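Local coordinates for NTD biosynthesis operon protein NtdA (Bacillus subtilis subsp. subtilis, PDB 4K2M), which catalyses the reversible pyridoxal phosphate-dependent transamination of 3-dehydro-glucose 6-phosphate with glutamate to form kanosamine 6-phosphate, an antibiotic precursor, at residues A[175-180]-A[352-357]; A[150-155]-A[198-203]; A[267-272]-A[279-284]; A[133-138]-A[161-166]. All blocks are in the same frame, centred on the assembly; numbering follows the deposited sequence. Where two conformers were deposited one is given.

In the fold
All four contacts lie in the DegT/DnrJ/EryC1-type aminotransferase part of the chain. Contacts 1 and 2, their centres about 10 Å apart, touch, and probable hydrogen bonds join them. Contacts 3 and 4 have centres about 17 Å apart and meet where helix 265-275 packs on helix 127-137. Contacts 2 and 4 share helix 154-163, using its start and its end. Along the chain contact 4 opens first; its segments alternate with those of contact 2, whose segments alternate with those of contact 1, while contact 3 falls between the two segments of contact 1. Contacts 2 and 3 hold residues of active sites built from both subunits.

Contact 1: A[175-180]-A[352-357]; sequences QTFCID and LFPIKV. With EDO (1,2-ethanediol), chain D.
The Phe177 ring reaches from the loop 175-180 to strand 353-356, its CE2 lying 3.8 Å from CG of Pro354 and its CZ 3.8 Å from CG of Lys356. This packing is apolar: CG of Lys356 arrives at the edge of the ring, near its plane, whereas the proline approaches obliquely. Phe177 CG stands anti to the carbonyl carbon (chi1 -58°), which carries the ring across to the strand.

A second group of contacts is polar and runs through a 1,2-ethanediol, probably from the crystallisation liquor. It donates from O2 to Gln175 O and from O1 to Pro354 O, each bond 2.8 Å long, and thus bridges the two backbones. Its O1 also lies in the plane of the Phe177 ring, at the edge, 3.5 Å from CE2.

At the outer end, Gln175 and Lys356 cross at about a right angle, with NE2 of Gln175 3.5 Å from NZ of Lys356. Each nitrogen is bonded to a separate acceptor: the amide to Glu340 and the ammonium to the carbonyl of Pro174.

This is structural packing, the Phe177 side chain being about 11 Å from the cofactor adduct. The loop after strand 166-169 of the large mixed sheet, shaped by an ST turn at Thr176, meets the small antiparallel pair 353-356/412-415; Val412 touches both Phe177 and Pro354, and Ala408 of helix 403-411 also packs on Phe177.

Contact 2: A[150-155]-A[198-203]; sequences ANSFSA and VHLYGK. With O1G (3-deoxy-3-[(E)-({3-hydroxy-2-methyl-5-[(phosphonooxy)methyl]pyridin-4-yl}methylidene)amino]-6-O-phosphono-alpha-D-gluco pyranose), chain C; EDO (1,2-ethanediol), chain G.
O2 of a bound 1,2-ethanediol is gripped from both segments: it donates to Tyr201 OH over 2.6 Å and accepts from Asn151 ND2 over 2.8 Å, the latter bond bent to 138° at the hydrogen. The diol probably comes from the crystallisation liquor, and His409 is a further partner. Asn151 ND2 also donates to the backbone oxygen of Phe177, and Tyr201 OH has Tyr380 O as another partner, so both polar ends have protein partners too.

Beside the amide, Leu200 crosses Asn151 obliquely and brings CD2 to 3.2 Å from ND2, a close approach. With CG between the backbone N and the carbonyl carbon (chi1 65°), Asn151 swings its amide back toward residues 198-203. The CG of Leu200 also lies over one face of its neighbour's ring, Tyr201, 3.5 Å above the plane.

Deeper in, Ser152 OG rests 3.7 Å from CG1 of Val198. That hydroxyl is hydrogen-bonded to Thr156 OG1, and both it and Val198 CG1 face the C2A methyl of the cofactor adduct, the serine oxygen at 3.4 Å. Next along the chain, the ring of the substrate-binding residue Phe153 lies against the sugar, with adduct atom C2 over its centre, 3.8 Å above the plane; His277 of the second subunit meets this ring edge-to-face.

The adduct is the external aldimine of pyridoxal phosphate with kanosamine 6-phosphate. Loops following parallel strands 145-148 and 192-195 thus line one side of the active site, the arrangement expected of the aspartate aminotransferase fold.

Contact 3: A[267-272]-A[279-284]; sequences LAKKCI and FEVNVK. With O1G (3-deoxy-3-[(E)-({3-hydroxy-2-methyl-5-[(phosphonooxy)methyl]pyridin-4-yl}methylidene)amino]-6-O-phosphono-alpha-D-gluco pyranose), chain I.
Val281 projects onto helix 265-275 from a type II beta turn, Glu280 to Val283, in the loop that follows the helix. Its CG2 is the point of contact, seated between two side chains about one helical turn apart. Ile272 crosses Val281 at about a right angle, and its CG2 branch lies 3.9 Å from CG2 of the valine. Lys269 runs obliquely past the same methyl, offering CG at 3.9 Å.

The torsions explain which branches meet. Ile272 sets CG2 anti to its own backbone N and so brings that branch, and not the longer CG1 arm, to the valine. Lys269 contributes aliphatic carbon alone: its ammonium group forms a salt bridge with Glu266 on the same helix. The patch is therefore a small apolar one at the partly exposed surface, with 150 Å² buried in all.

The backbones are linked through one water, which donates to Phe279 O over 2.8 Å and to Ile272 O over 3.1 Å; acceptors in its reach outnumber its protons, so these bonds need not all be made at once. Within the turn, Val283 N donates to Glu280 O at 3.0 Å, closing it. Phe279 packs on Ser154 of the second subunit, placing the loop at the dimer interface.

Beyond the turn, Lys284 is extended past CG and enters a substrate site that also uses residues of the second subunit. There its NZ donates to two oxygens of the kanosamine 6-phosphate part of the adduct, the ring oxygen O5 at 2.7 Å and the phosphate ester oxygen O6 at 3.0 Å.

Contact 4: A[133-138]-A[161-166]; sequences IGLLAL and LASGGV
Ser163 has the most surface buried here, 66 Å², and it faces Leu136 and Leu135 of helix 127-137 from the last turn of helix 154-163. Its two side-chain atoms address different leucines. CB lies 3.9 Å from CD2 of Leu136, while OG lies alongside Leu135, 4.0 Å from CD1. The hydroxyl sits between the backbone N and the carbonyl carbon (chi1 79°) in the conformer given; a second was deposited. In this position it is hydrogen-bonded to Val160 O, back along its own helix.

Leu136, with 35 Å² buried, uses the CD2 branch, which also lies 3.8 Å from the carbonyl oxygen of Ser163. Leu135, with 24 Å², points its CB toward the serine but also packs on Phe194 of strand 192-195 and Ile222 of strand 220-224, so it joins the helix to the mixed sheet as well as to the end of helix 154-163.

Just past Ser163 the helix ends in a Schellman motif. Gly164 takes a positive phi of 100°, and its N bonds back to Leu161 O at 3.1 Å before the chain runs on into strand 166-169. On the same terminal turn, Ala162 packs on Phe293 of the second subunit.

With leucine methyls on one side and a small serine on the other, the helices meet by van der Waals contact, consistent with packing, rather than polar pairing, joining them here, at least for the conformer given.

Contact 1: A[175-180]-A[352-357]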
# COMPACT_ATOMS: atom_id res chain seq x y z
N GLN A 175 -14.22 -15.89 -27.25
CA GLN A 175 -13.77 -17.19 -26.77
C GLN A 175 -12.63 -17.08 -25.76
O GLN A 175 -12.57 -17.85 -24.80
CB GLN A 175 -13.31 -18.07 -27.94
CG GLN A 175 -14.43 -18.87 -28.60
CD GLN A 175 -15.48 -17.98 -29.21
OE1 GLN A 175 -15.18 -17.12 -30.03
NE2 GLN A 175 -16.73 -18.18 -28.81
N THR A 176 -11.71 -16.14 -25.99
CA THR A 176 -10.54 -16.00 -25.13
C THR A 176 -10.77 -14.98 -24.02
O THR A 176 -10.02 -14.94 -23.05
CB THR A 176 -9.29 -15.55 -25.90
OG1 THR A 176 -9.43 -14.18 -26.30
CG2 THR A 176 -9.05 -16.41 -27.15
N PHE A 177 -11.79 -14.13 -24.19
CA PHE A 177 -12.09 -13.01 -23.28
C PHE A 177 -11.02 -11.91 -23.27
O PHE A 177 -11.09 -10.98 -22.47
CB PHE A 177 -12.38 -13.47 -21.86
CG PHE A 177 -13.53 -14.43 -21.75
CD1 PHE A 177 -14.85 -13.96 -21.76
CD2 PHE A 177 -13.29 -15.80 -21.62
CE1 PHE A 177 -15.91 -14.85 -21.66
CE2 PHE A 177 -14.34 -16.69 -21.52
CZ PHE A 177 -15.66 -16.22 -21.54
N CYS A 178 -10.05 -12.01 -24.18
CA CYS A 178 -8.99 -11.00 -24.27
C CYS A 178 -9.25 -10.05 -25.41
O CYS A 178 -10.02 -10.35 -26.34
CB CYS A 178 -7.62 -11.67 -24.45
SG CYS A 178 -7.15 -12.68 -23.04
N ILE A 179 -8.60 -8.89 -25.35
CA ILE A 179 -8.78 -7.85 -26.35
C ILE A 179 -8.57 -8.39 -27.76
O ILE A 179 -7.60 -9.10 -28.03
CB ILE A 179 -7.86 -6.64 -26.05
CG1 ILE A 179 -8.15 -5.47 -26.98
CG2 ILE A 179 -6.38 -7.04 -26.10
CD1 ILE A 179 -7.39 -4.20 -26.55
N ASP A 180 -9.48 -8.07 -28.67
CA ASP A 180 -9.40 -8.63 -30.03
C ASP A 180 -8.43 -7.77 -30.84
O ASP A 180 -8.70 -6.60 -31.11
CB ASP A 180 -10.79 -8.63 -30.66
CG ASP A 180 -10.85 -9.36 -32.00
OD1 ASP A 180 -9.79 -9.69 -32.58
OD2 ASP A 180 -11.98 -9.58 -32.48
N LEU A 352 -8.73 -17.94 -13.08
CA LEU A 352 -10.17 -18.17 -13.01
C LEU A 352 -10.53 -19.14 -14.12
O LEU A 352 -9.80 -19.23 -15.11
CB LEU A 352 -10.95 -16.85 -13.15
CG LEU A 352 -10.83 -15.94 -11.90
CD1 LEU A 352 -10.92 -14.43 -12.24
CD2 LEU A 352 -11.88 -16.32 -10.85
N PHE A 353 -11.63 -19.88 -13.95
CA PHE A 353 -12.01 -20.91 -14.92
C PHE A 353 -13.39 -20.58 -15.48
O PHE A 353 -14.41 -20.83 -14.83
CB PHE A 353 -12.06 -22.31 -14.27
CG PHE A 353 -12.33 -23.40 -15.27
CD1 PHE A 353 -11.27 -23.98 -15.96
CD2 PHE A 353 -13.64 -23.80 -15.57
CE1 PHE A 353 -11.50 -24.96 -16.94
CE2 PHE A 353 -13.88 -24.79 -16.53
CZ PHE A 353 -12.80 -25.36 -17.22
N PRO A 354 -13.42 -20.00 -16.68
CA PRO A 354 -14.70 -19.57 -17.25
C PRO A 354 -15.30 -20.58 -18.21
O PRO A 354 -14.61 -21.08 -19.12
CB PRO A 354 -14.34 -18.30 -18.02
CG PRO A 354 -12.92 -18.54 -18.47
CD PRO A 354 -12.26 -19.44 -17.41
N ILE A 355 -16.58 -20.88 -18.01
CA ILE A 355 -17.34 -21.58 -19.04
C ILE A 355 -18.36 -20.58 -19.56
O ILE A 355 -18.53 -19.51 -18.99
CB ILE A 355 -18.04 -22.84 -18.51
CG1 ILE A 355 -19.14 -22.48 -17.52
CG2 ILE A 355 -17.03 -23.80 -17.85
CD1 ILE A 355 -19.94 -23.69 -17.04
N LYS A 356 -19.02 -20.90 -20.67
CA LYS A 356 -20.13 -20.05 -21.09
C LYS A 356 -21.40 -20.88 -21.13
O LYS A 356 -21.38 -22.03 -21.58
CB LYS A 356 -19.84 -19.39 -22.45
CG LYS A 356 -18.70 -18.36 -22.42
CD LYS A 356 -18.16 -18.05 -23.84
CE LYS A 356 -19.10 -17.22 -24.66
NZ LYS A 356 -18.55 -16.99 -26.06
N VAL A 357 -22.49 -20.31 -20.62
CA VAL A 357 -23.79 -20.97 -20.65
C VAL A 357 -24.74 -20.06 -21.42
O VAL A 357 -24.36 -18.95 -21.78
CB VAL A 357 -24.32 -21.22 -19.22
CG1 VAL A 357 -23.33 -22.12 -18.44
CG2 VAL A 357 -24.51 -19.91 -18.50
C1 EDO D . -15.27 -20.65 -22.51
O1 EDO D . -14.20 -20.18 -21.70
C2 EDO D . -15.19 -19.96 -23.87
O2 EDO D . -13.94 -20.29 -24.49

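Contact 2: A[150-155]-A[198-203]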
# COMPACT_ATOMS: atom_id res chain seq x y z
N ALA A 150 -13.08 -3.71 -21.98
CA ALA A 150 -14.03 -3.21 -21.00
C ALA A 150 -14.46 -4.25 -19.97
O ALA A 150 -15.36 -3.99 -19.16
CB ALA A 150 -15.26 -2.66 -21.72
N ASN A 151 -13.83 -5.43 -19.99
CA ASN A 151 -14.27 -6.52 -19.13
C ASN A 151 -13.28 -6.92 -18.05
O ASN A 151 -13.39 -8.00 -17.46
CB ASN A 151 -14.62 -7.75 -19.99
CG ASN A 151 -13.41 -8.33 -20.70
OD1 ASN A 151 -12.41 -7.64 -20.90
ND2 ASN A 151 -13.50 -9.61 -21.09
N SER A 152 -12.31 -6.06 -17.77
CA SER A 152 -11.34 -6.34 -16.71
C SER A 152 -11.91 -5.91 -15.35
O SER A 152 -13.00 -5.34 -15.27
CB SER A 152 -10.03 -5.58 -16.99
OG SER A 152 -9.03 -5.98 -16.07
N PHE A 153 -11.18 -6.19 -14.29
CA PHE A 153 -11.51 -5.65 -12.98
C PHE A 153 -11.36 -4.13 -13.06
O PHE A 153 -10.55 -3.62 -13.84
CB PHE A 153 -10.54 -6.24 -11.94
CG PHE A 153 -10.76 -5.73 -10.54
CD1 PHE A 153 -11.98 -5.90 -9.89
CD2 PHE A 153 -9.72 -5.12 -9.86
CE1 PHE A 153 -12.18 -5.43 -8.59
CE2 PHE A 153 -9.91 -4.64 -8.56
CZ PHE A 153 -11.13 -4.80 -7.92
N SER A 154 -12.12 -3.39 -12.25
CA SER A 154 -12.15 -1.93 -12.38
C SER A 154 -10.78 -1.28 -12.19
O SER A 154 -10.57 -0.13 -12.58
CB SER A 154 -13.15 -1.32 -11.37
OG SER A 154 -14.47 -1.72 -11.66
N ALA A 155 -9.85 -2.00 -11.59
CA ALA A 155 -8.52 -1.45 -11.34
C ALA A 155 -7.81 -1.01 -12.60
O ALA A 155 -7.05 -0.04 -12.58
CB ALA A 155 -7.67 -2.49 -10.63
N VAL A 198 -5.16 -6.98 -21.36
CA VAL A 198 -5.27 -7.65 -20.08
C VAL A 198 -5.26 -9.16 -20.28
O VAL A 198 -5.99 -9.69 -21.12
CB VAL A 198 -6.58 -7.28 -19.39
CG1 VAL A 198 -6.68 -7.98 -18.02
CG2 VAL A 198 -6.68 -5.76 -19.22
N HIS A 199 -4.43 -9.86 -19.53
CA HIS A 199 -4.40 -11.32 -19.66
C HIS A 199 -5.46 -11.88 -18.73
O HIS A 199 -5.17 -12.40 -17.65
CB HIS A 199 -3.01 -11.87 -19.37
CG HIS A 199 -1.96 -11.23 -20.22
ND1 HIS A 199 -2.18 -10.91 -21.53
CD2 HIS A 199 -0.71 -10.80 -19.92
CE1 HIS A 199 -1.11 -10.30 -22.03
NE2 HIS A 199 -0.21 -10.22 -21.07
N LEU A 200 -6.71 -11.71 -19.14
CA LEU A 200 -7.85 -11.91 -18.25
C LEU A 200 -8.05 -13.37 -17.91
O LEU A 200 -7.98 -14.25 -18.79
CB LEU A 200 -9.11 -11.36 -18.91
CG LEU A 200 -10.31 -11.21 -17.97
CD1 LEU A 200 -9.98 -10.27 -16.80
CD2 LEU A 200 -11.49 -10.65 -18.79
N TYR A 201 -8.30 -13.61 -16.62
CA TYR A 201 -8.52 -14.93 -16.05
C TYR A 201 -7.25 -15.79 -16.11
O TYR A 201 -7.28 -16.96 -15.73
CB TYR A 201 -9.69 -15.66 -16.72
CG TYR A 201 -10.95 -14.83 -16.85
CD1 TYR A 201 -11.32 -13.92 -15.87
CD2 TYR A 201 -11.77 -14.97 -17.95
CE1 TYR A 201 -12.48 -13.16 -15.99
CE2 TYR A 201 -12.93 -14.22 -18.08
CZ TYR A 201 -13.28 -13.33 -17.09
OH TYR A 201 -14.44 -12.59 -17.25
N GLY A 202 -6.15 -15.20 -16.57
CA GLY A 202 -4.89 -15.93 -16.70
C GLY A 202 -4.58 -16.37 -18.13
O GLY A 202 -3.57 -17.02 -18.39
N LYS A 203 -5.44 -15.99 -19.06
CA LYS A 203 -5.24 -16.31 -20.48
C LYS A 203 -4.37 -15.24 -21.13
O LYS A 203 -4.62 -14.05 -20.98
CB LYS A 203 -6.60 -16.35 -21.20
CG LYS A 203 -6.55 -16.58 -22.69
CD LYS A 203 -6.17 -18.00 -23.03
CE LYS A 203 -6.35 -18.25 -24.53
NZ LYS A 203 -5.95 -19.64 -24.89
P O1G C . -4.30 -5.05 -7.24
C3A O1G C . -6.91 -7.62 -11.75
O3 O1G C . -7.64 -8.75 -11.55
C1 O1G C . -10.87 -9.18 -7.00
N1' O1G C . -5.80 -6.08 -13.15
C2 O1G C . -10.02 -8.88 -8.24
O2 O1G C . -10.17 -10.08 -9.06
C9A O1G C . -6.53 -7.20 -13.02
C2A O1G C . -6.88 -7.97 -14.28
C3 O1G C . -8.54 -8.59 -7.93
N3' O1G C . -7.99 -8.07 -9.19
O1 O1G C . -10.55 -10.46 -6.44
C4 O1G C . -8.37 -7.62 -6.74
O4 O1G C . -7.02 -7.88 -6.34
C4A O1G C . -6.55 -6.90 -10.63
C4B O1G C . -6.97 -7.30 -9.27
C5 O1G C . -9.25 -8.11 -5.59
O5 O1G C . -10.63 -8.19 -5.99
C5A O1G C . -5.80 -5.73 -10.79
C5T O1G C . -5.31 -4.80 -9.67
C6 O1G C . -9.35 -7.15 -4.44
C6A O1G C . -5.44 -5.35 -12.07
OP1 O1G C . -4.26 -3.54 -7.29
OP2 O1G C . -3.01 -5.65 -6.79
OP3 O1G C . -5.57 -5.57 -6.52
OP4 O1G C . -4.41 -5.52 -8.80
O6 O1G C . -9.92 -7.65 -3.30
P' O1G C . -9.42 -7.16 -1.85
OP6 O1G C . -7.97 -7.57 -1.75
OP7 O1G C . -9.64 -5.66 -1.75
OP8 O1G C . -10.34 -7.95 -0.91
C1 EDO G . -17.28 -11.05 -18.41
O1 EDO G . -17.38 -9.63 -18.54
C2 EDO G . -16.48 -11.63 -19.56
O2 EDO G . -15.11 -11.25 -19.42

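Contact 3: A[267-272]-A[279-284]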
# COMPACT_ATOMS: atom_id res chain seq x y z
N LEU A 267 13.40 3.60 -18.63
CA LEU A 267 12.00 3.43 -18.23
C LEU A 267 11.94 2.94 -16.79
O LEU A 267 11.14 3.42 -15.99
CB LEU A 267 11.29 2.48 -19.19
CG LEU A 267 9.79 2.27 -19.05
CD1 LEU A 267 9.06 3.61 -19.06
CD2 LEU A 267 9.31 1.36 -20.19
N ALA A 268 12.80 1.99 -16.44
CA ALA A 268 12.91 1.51 -15.07
C ALA A 268 13.20 2.64 -14.08
O ALA A 268 12.60 2.71 -13.01
CB ALA A 268 13.97 0.42 -14.96
N LYS A 269 14.14 3.51 -14.44
CA LYS A 269 14.49 4.63 -13.58
C LYS A 269 13.29 5.53 -13.34
O LYS A 269 13.02 5.97 -12.20
CB LYS A 269 15.65 5.42 -14.19
CG LYS A 269 15.93 6.73 -13.46
CD LYS A 269 17.31 7.28 -13.80
CE LYS A 269 17.56 7.24 -15.29
NZ LYS A 269 18.55 8.26 -15.75
N LYS A 270 12.53 5.80 -14.40
CA LYS A 270 11.35 6.63 -14.26
C LYS A 270 10.30 5.94 -13.38
O LYS A 270 9.62 6.60 -12.61
CB LYS A 270 10.77 6.99 -15.64
CG LYS A 270 11.62 7.98 -16.42
CD LYS A 270 11.03 8.23 -17.82
CE LYS A 270 11.79 9.32 -18.59
NZ LYS A 270 13.05 8.83 -19.21
N CYS A 271 10.18 4.62 -13.50
CA CYS A 271 9.26 3.89 -12.62
C CYS A 271 9.66 4.02 -11.16
O CYS A 271 8.80 4.21 -10.30
CB CYS A 271 9.21 2.40 -12.98
SG CYS A 271 8.38 2.06 -14.55
N ILE A 272 10.95 3.89 -10.87
CA ILE A 272 11.41 4.04 -9.50
C ILE A 272 11.12 5.44 -8.99
O ILE A 272 10.68 5.61 -7.85
CB ILE A 272 12.91 3.73 -9.36
CG1 ILE A 272 13.17 2.26 -9.71
CG2 ILE A 272 13.39 4.02 -7.95
CD1 ILE A 272 14.65 1.91 -9.85
N PHE A 279 11.65 11.15 -6.20
CA PHE A 279 13.03 11.32 -5.76
C PHE A 279 14.02 10.71 -6.75
O PHE A 279 13.72 9.71 -7.42
CB PHE A 279 13.28 10.62 -4.41
CG PHE A 279 12.54 11.23 -3.24
CD1 PHE A 279 12.11 12.55 -3.25
CD2 PHE A 279 12.27 10.44 -2.12
CE1 PHE A 279 11.43 13.09 -2.15
CE2 PHE A 279 11.60 10.97 -1.01
CZ PHE A 279 11.18 12.29 -1.02
N GLU A 280 15.20 11.31 -6.81
CA GLU A 280 16.33 10.65 -7.48
C GLU A 280 16.47 9.24 -6.92
O GLU A 280 16.31 9.01 -5.72
CB GLU A 280 17.61 11.44 -7.23
CG GLU A 280 18.86 10.76 -7.76
CD GLU A 280 19.97 11.74 -8.08
OE1 GLU A 280 19.66 12.89 -8.45
OE2 GLU A 280 21.15 11.36 -7.95
N VAL A 281 16.76 8.27 -7.79
CA VAL A 281 16.90 6.88 -7.34
C VAL A 281 17.92 6.76 -6.20
O VAL A 281 19.06 7.21 -6.32
CB VAL A 281 17.30 5.97 -8.50
CG1 VAL A 281 17.44 4.53 -8.02
CG2 VAL A 281 16.25 6.06 -9.61
N ASN A 282 17.48 6.19 -5.08
CA ASN A 282 18.34 6.01 -3.90
C ASN A 282 18.87 7.28 -3.25
O ASN A 282 19.81 7.22 -2.46
CB ASN A 282 19.51 5.08 -4.25
CG ASN A 282 19.06 3.67 -4.57
OD1 ASN A 282 18.11 3.16 -3.97
ND2 ASN A 282 19.74 3.03 -5.52
N VAL A 283 18.29 8.44 -3.58
CA VAL A 283 18.63 9.68 -2.88
C VAL A 283 17.36 10.31 -2.33
O VAL A 283 16.66 11.05 -3.02
CB VAL A 283 19.34 10.69 -3.79
CG1 VAL A 283 19.73 11.93 -2.99
CG2 VAL A 283 20.58 10.06 -4.42
N LYS A 284 17.05 9.99 -1.08
CA LYS A 284 15.81 10.44 -0.46
C LYS A 284 15.77 11.96 -0.39
O LYS A 284 16.82 12.59 -0.25
CB LYS A 284 15.69 9.85 0.94
CG LYS A 284 14.26 9.85 1.49
CD LYS A 284 14.23 9.07 2.81
CE LYS A 284 12.84 9.06 3.45
NZ LYS A 284 12.86 8.23 4.70
P O1G I . 3.37 8.32 4.56
C3A O1G I . 5.15 13.35 6.83
O3 O1G I . 6.23 13.38 7.66
C1 O1G I . 10.59 10.15 6.40
N1' O1G I . 3.24 14.36 5.88
C2 O1G I . 9.36 11.05 6.54
O2 O1G I . 9.61 11.89 7.72
C9A O1G I . 4.29 14.44 6.71
C2A O1G I . 4.50 15.72 7.52
C3 O1G I . 8.06 10.25 6.73
N3' O1G I . 7.02 11.27 6.57
O1 O1G I . 10.85 9.49 7.64
C4 O1G I . 7.95 9.08 5.72
O4 O1G I . 6.95 8.27 6.37
C4A O1G I . 4.92 12.20 6.08
C4B O1G I . 5.82 11.04 6.16
C5 O1G I . 9.25 8.29 5.75
O5 O1G I . 10.37 9.12 5.42
C5A O1G I . 3.83 12.15 5.23
C5T O1G I . 3.43 10.97 4.34
C6 O1G I . 9.33 7.20 4.72
C6A O1G I . 2.99 13.25 5.15
OP1 O1G I . 2.83 8.31 3.15
OP2 O1G I . 2.56 7.44 5.47
OP3 O1G I . 4.88 8.03 4.57
OP4 O1G I . 3.15 9.82 5.19
O6 O1G I . 10.45 6.38 4.76
P' O1G I . 10.32 4.85 4.28
OP6 O1G I . 9.18 4.26 5.10
OP7 O1G I . 10.06 4.88 2.79
OP8 O1G I . 11.68 4.27 4.66
O HOH W 1 12.63 7.43 -6.21

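Contact 4: A[133-138]-A[161-166]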
# COMPACT_ATOMS: atom_id res chain seq x y z
N ILE A 133 1.77 3.77 -12.35
CA ILE A 133 3.16 4.21 -12.47
C ILE A 133 3.73 3.89 -13.85
O ILE A 133 4.42 4.72 -14.45
CB ILE A 133 4.00 3.57 -11.35
CG1 ILE A 133 3.63 4.23 -10.02
CG2 ILE A 133 5.47 3.79 -11.60
CD1 ILE A 133 4.05 3.38 -8.81
N GLY A 134 3.44 2.70 -14.37
CA GLY A 134 3.97 2.32 -15.67
C GLY A 134 3.50 3.27 -16.76
O GLY A 134 4.28 3.69 -17.62
N LEU A 135 2.22 3.63 -16.74
CA LEU A 135 1.69 4.59 -17.71
C LEU A 135 2.41 5.93 -17.62
O LEU A 135 2.83 6.50 -18.63
CB LEU A 135 0.18 4.78 -17.51
CG LEU A 135 -0.71 3.63 -17.97
CD1 LEU A 135 -2.14 3.76 -17.43
CD2 LEU A 135 -0.74 3.58 -19.48
N LEU A 136 2.55 6.44 -16.41
CA LEU A 136 3.23 7.71 -16.23
C LEU A 136 4.70 7.64 -16.63
O LEU A 136 5.22 8.56 -17.27
CB LEU A 136 3.08 8.19 -14.78
CG LEU A 136 1.66 8.53 -14.36
CD1 LEU A 136 1.55 8.70 -12.85
CD2 LEU A 136 1.16 9.81 -15.06
N ALA A 137 5.38 6.56 -16.25
CA ALA A 137 6.79 6.38 -16.61
C ALA A 137 6.98 6.32 -18.12
O ALA A 137 8.00 6.78 -18.64
CB ALA A 137 7.39 5.13 -15.93
N LEU A 138 6.00 5.75 -18.81
CA LEU A 138 6.02 5.66 -20.27
C LEU A 138 5.68 7.00 -20.93
O LEU A 138 5.69 7.11 -22.15
CB LEU A 138 5.03 4.60 -20.75
CG LEU A 138 5.48 3.14 -20.70
CD1 LEU A 138 4.28 2.21 -20.88
CD2 LEU A 138 6.51 2.88 -21.79
N LEU A 161 -7.45 6.21 -15.64
CA LEU A 161 -8.13 7.46 -15.29
C LEU A 161 -7.38 8.26 -14.23
O LEU A 161 -7.33 9.49 -14.30
CB LEU A 161 -9.56 7.15 -14.83
CG LEU A 161 -10.47 6.65 -15.94
CD1 LEU A 161 -11.75 6.04 -15.35
CD2 LEU A 161 -10.83 7.79 -16.90
N ALA A 162 -6.81 7.57 -13.24
CA ALA A 162 -6.07 8.24 -12.17
C ALA A 162 -4.81 8.90 -12.72
O ALA A 162 -4.37 9.92 -12.20
CB ALA A 162 -5.68 7.23 -11.08
N SER A 163 -4.23 8.31 -13.76
CA SER A 163 -3.01 8.86 -14.36
C SER A 163 -3.33 10.03 -15.29
O SER A 163 -2.42 10.71 -15.77
CB SER A 163 -2.22 7.79 -15.11
OG SER A 163 -2.78 7.52 -16.39
N GLY A 164 -4.62 10.24 -15.57
CA GLY A 164 -5.04 11.34 -16.43
C GLY A 164 -5.36 10.90 -17.86
O GLY A 164 -5.71 11.72 -18.74
N GLY A 165 -5.27 9.60 -18.11
CA GLY A 165 -5.47 9.06 -19.45
C GLY A 165 -6.94 8.84 -19.75
O GLY A 165 -7.80 8.97 -18.87
N VAL A 166 -7.22 8.50 -21.01
CA VAL A 166 -8.58 8.31 -21.50
C VAL A 166 -8.74 6.89 -22.01
O VAL A 166 -8.18 6.54 -23.05
CB VAL A 166 -8.88 9.28 -22.67
CG1 VAL A 166 -10.24 8.94 -23.31
CG2 VAL A 166 -8.84 10.73 -22.17